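Local atomic coordinates of Gp15 protein (Listeria phage PSA, PDB entry 6R5W), a protein that serves, as a homotrimer, as the receptor binding protein of Listeria phage PSA, this chain being its C-terminal part, and probably recognises the host cell surface. Residues Ser93-Lys98 with Gly160-Ile165. Residues are numbered along the deposited sequence; the frame is centred on the assembly and turned at random.
Sequences SGIVGK and GLDGII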
ATOM      1  N   SER A  93       6.231  -3.230  19.351  1.00 31.14           N
ATOM      2  CA  SER A  93       7.655  -3.120  19.641  1.00 28.99           C
ATOM      3  C   SER A  93       7.850  -2.870  21.149  1.00 27.63           C
ATOM      4  O   SER A  93       6.973  -2.320  21.837  1.00 32.23           O
ATOM      5  CB  SER A  93       8.326  -1.946  18.833  1.00 28.99           C
ATOM      6  OG  SER A  93       7.848  -0.735  19.350  1.00 40.51           O
ATOM      7  N   GLY A  94       9.051  -3.196  21.605  1.00 29.56           N
ATOM      8  CA  GLY A  94       9.471  -2.963  22.955  1.00 29.80           C
ATOM      9  C   GLY A  94       9.886  -4.226  23.682  1.00 27.59           C
ATOM     10  O   GLY A  94       9.876  -5.326  23.135  1.00 30.39           O
ATOM     11  N   ILE A  95      10.348  -4.023  24.939  1.00 29.34           N
ATOM     12  CA  ILE A  95      10.888  -5.081  25.766  1.00 29.16           C
ATOM     13  C   ILE A  95      10.344  -4.878  27.165  1.00 34.45           C
ATOM     14  O   ILE A  95      10.371  -3.753  27.683  1.00 33.54           O
ATOM     15  CB  ILE A  95      12.415  -5.072  25.790  1.00 34.03           C
ATOM     16  CG1 ILE A  95      12.997  -5.244  24.364  1.00 31.95           C
ATOM     17  CG2 ILE A  95      13.007  -6.183  26.721  1.00 31.65           C
ATOM     18  CD1 ILE A  95      14.527  -5.085  24.328  1.00 35.33           C
ATOM     19  N   VAL A  96       9.787  -5.943  27.771  1.00 36.35           N
ATOM     20  CA  VAL A  96       9.234  -5.834  29.132  1.00 34.64           C
ATOM     21  C   VAL A  96      10.189  -6.553  30.086  1.00 29.98           C
ATOM     22  O   VAL A  96      10.794  -7.592  29.741  1.00 32.56           O
ATOM     23  CB  VAL A  96       7.801  -6.389  29.254  1.00 32.05           C
ATOM     24  CG1 VAL A  96       6.876  -5.575  28.413  1.00 32.17           C
ATOM     25  CG2 VAL A  96       7.785  -7.886  28.831  1.00 32.13           C
ATOM     26  N   GLY A  97      10.283  -6.014  31.306  1.00 32.36           N
ATOM     27  CA  GLY A  97      11.046  -6.587  32.398  1.00 34.05           C
ATOM     28  C   GLY A  97      10.132  -7.073  33.541  1.00 26.80           C
ATOM     29  O   GLY A  97       9.012  -6.560  33.704  1.00 30.29           O
ATOM     30  N   LYS A  98      10.662  -8.002  34.327  1.00 35.87           N
ATOM     31  CA  LYS A  98       9.896  -8.633  35.409  1.00 33.45           C
ATOM     32  C   LYS A  98       9.362  -7.605  36.382  1.00 37.72           C
ATOM     33  O   LYS A  98       8.192  -7.660  36.784  1.00 35.91           O
ATOM     34  CB  LYS A  98      10.783  -9.621  36.113  1.00 35.34           C
ATOM     35  CG  LYS A  98      10.041 -10.472  37.200  1.00 37.67           C
ATOM     36  CD  LYS A  98      11.078 -11.202  37.965  1.00 36.94           C
ATOM     37  CE  LYS A  98      10.382 -12.340  38.765  1.00 46.00           C
ATOM     38  NZ  LYS A  98      11.414 -13.138  39.476  1.00 47.92           N
ATOM     39  N   GLY A 160      11.072  -9.848  24.758  1.00 29.65           N
ATOM     40  CA  GLY A 160      10.797  -8.933  23.663  1.00 28.13           C
ATOM     41  C   GLY A 160       9.397  -9.040  23.079  1.00 31.07           C
ATOM     42  O   GLY A 160       8.814 -10.124  23.044  1.00 30.24           O
ATOM     43  N   LEU A 161       8.857  -7.911  22.624  1.00 27.61           N
ATOM     44  CA  LEU A 161       7.541  -7.866  21.972  1.00 27.14           C
ATOM     45  C   LEU A 161       7.629  -7.564  20.469  1.00 30.67           C
ATOM     46  O   LEU A 161       6.588  -7.444  19.804  1.00 30.98           O
ATOM     47  CB  LEU A 161       6.651  -6.815  22.610  1.00 29.15           C
ATOM     48  CG  LEU A 161       6.403  -6.895  24.113  1.00 33.87           C
ATOM     49  CD1 LEU A 161       5.422  -5.860  24.503  1.00 36.79           C
ATOM     50  CD2 LEU A 161       5.939  -8.286  24.500  1.00 30.66           C
ATOM     51  N   ASP A 162       8.849  -7.434  19.920  1.00 28.98           N
ATOM     52  CA  ASP A 162       9.051  -6.947  18.563  1.00 28.61           C
ATOM     53  C   ASP A 162       8.566  -7.897  17.473  1.00 30.29           C
ATOM     54  O   ASP A 162       8.512  -7.474  16.323  1.00 29.67           O
ATOM     55  CB  ASP A 162      10.564  -6.644  18.367  1.00 26.17           C
ATOM     56  CG  ASP A 162      11.060  -5.638  19.357  1.00 29.06           C
ATOM     57  OD1 ASP A 162      10.520  -4.527  19.304  1.00 29.72           O
ATOM     58  OD2 ASP A 162      11.967  -5.944  20.216  1.00 32.70           O
ATOM     59  N   GLY A 163       8.217  -9.147  17.773  1.00 27.52           N
ATOM     60  CA  GLY A 163       7.694 -10.060  16.789  1.00 31.69           C
ATOM     61  C   GLY A 163       6.180 -10.161  16.703  1.00 31.61           C
ATOM     62  O   GLY A 163       5.636 -10.927  15.907  1.00 32.55           O
ATOM     63  N   ILE A 164       5.451  -9.380  17.457  1.00 29.20           N
ATOM     64  CA  ILE A 164       3.998  -9.470  17.472  1.00 29.51           C
ATOM     65  C   ILE A 164       3.460  -8.554  16.369  1.00 27.96           C
ATOM     66  O   ILE A 164       3.447  -7.320  16.507  1.00 29.06           O
ATOM     67  CB  ILE A 164       3.452  -9.084  18.854  1.00 30.40           C
ATOM     68  CG1 ILE A 164       4.020 -10.025  19.928  1.00 31.84           C
ATOM     69  CG2 ILE A 164       1.897  -9.195  18.796  1.00 28.19           C
ATOM     70  CD1 ILE A 164       3.699  -9.554  21.267  1.00 33.22           C
ATOM     71  N   ILE A 165       2.956  -9.176  15.294  1.00 27.45           N
ATOM     72  CA  ILE A 165       2.427  -8.490  14.115  1.00 26.25           C
ATOM     73  C   ILE A 165       1.126  -9.158  13.738  1.00 25.30           C
ATOM     74  O   ILE A 165       1.071 -10.393  13.706  1.00 27.31           O
ATOM     75  CB  ILE A 165       3.399  -8.555  12.928  1.00 30.16           C
ATOM     76  CG1 ILE A 165       4.685  -7.871  13.343  1.00 30.33           C
ATOM     77  CG2 ILE A 165       2.736  -7.986  11.665  1.00 27.69           C
ATOM     78  CD1 ILE A 165       5.802  -8.044  12.288  1.00 36.42           C
TER
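The Asp162 carboxylate meets strand 87-97 at the backbone of Ser93 and Gly94. Gly94 N reaches Asp162 OD1 from above the carboxylate plane, 43° out of it, in a nearly straight bond of 3.0 Å. Ser93 CA lies 3.2 Å from the same OD1, with its CB close by. A neighbouring subunit holds the group as well: its Lys122 makes a salt bridge to OD1 and its Leu123 N a hydrogen bond to OD2. These three polar partners should fix the rotation of the buried carboxylate and probably stabilise its negative charge. CG of Asp162 stands anti to the carbonyl carbon (chi1 -58°), which carries OD1 to the strand.

Gly94 is held through its carbonyl as well: Leu161 N donates to Gly94 O over 2.8 Å, tilted 24° from the carbonyl plane. Here the regular antiparallel pairing, with Ile95 and Gly160 as a non-hydrogen-bonded pair, gives way to a type I turn, Leu161 to Ile164, and the Asp162 side chain takes an amide of the partner strand. Leu161 CD1 touches Val96 CG1 at 4.2 Å, the two side chains crossing at about a right angle.

The broken strand 159-167 borders strand 87-97 in the four-stranded sheet; Leu161 and Val96 pack on Leu77 of strand 72-84 and on Ile147 and Ile149, respectively, of strand 146-152 in the second sheet.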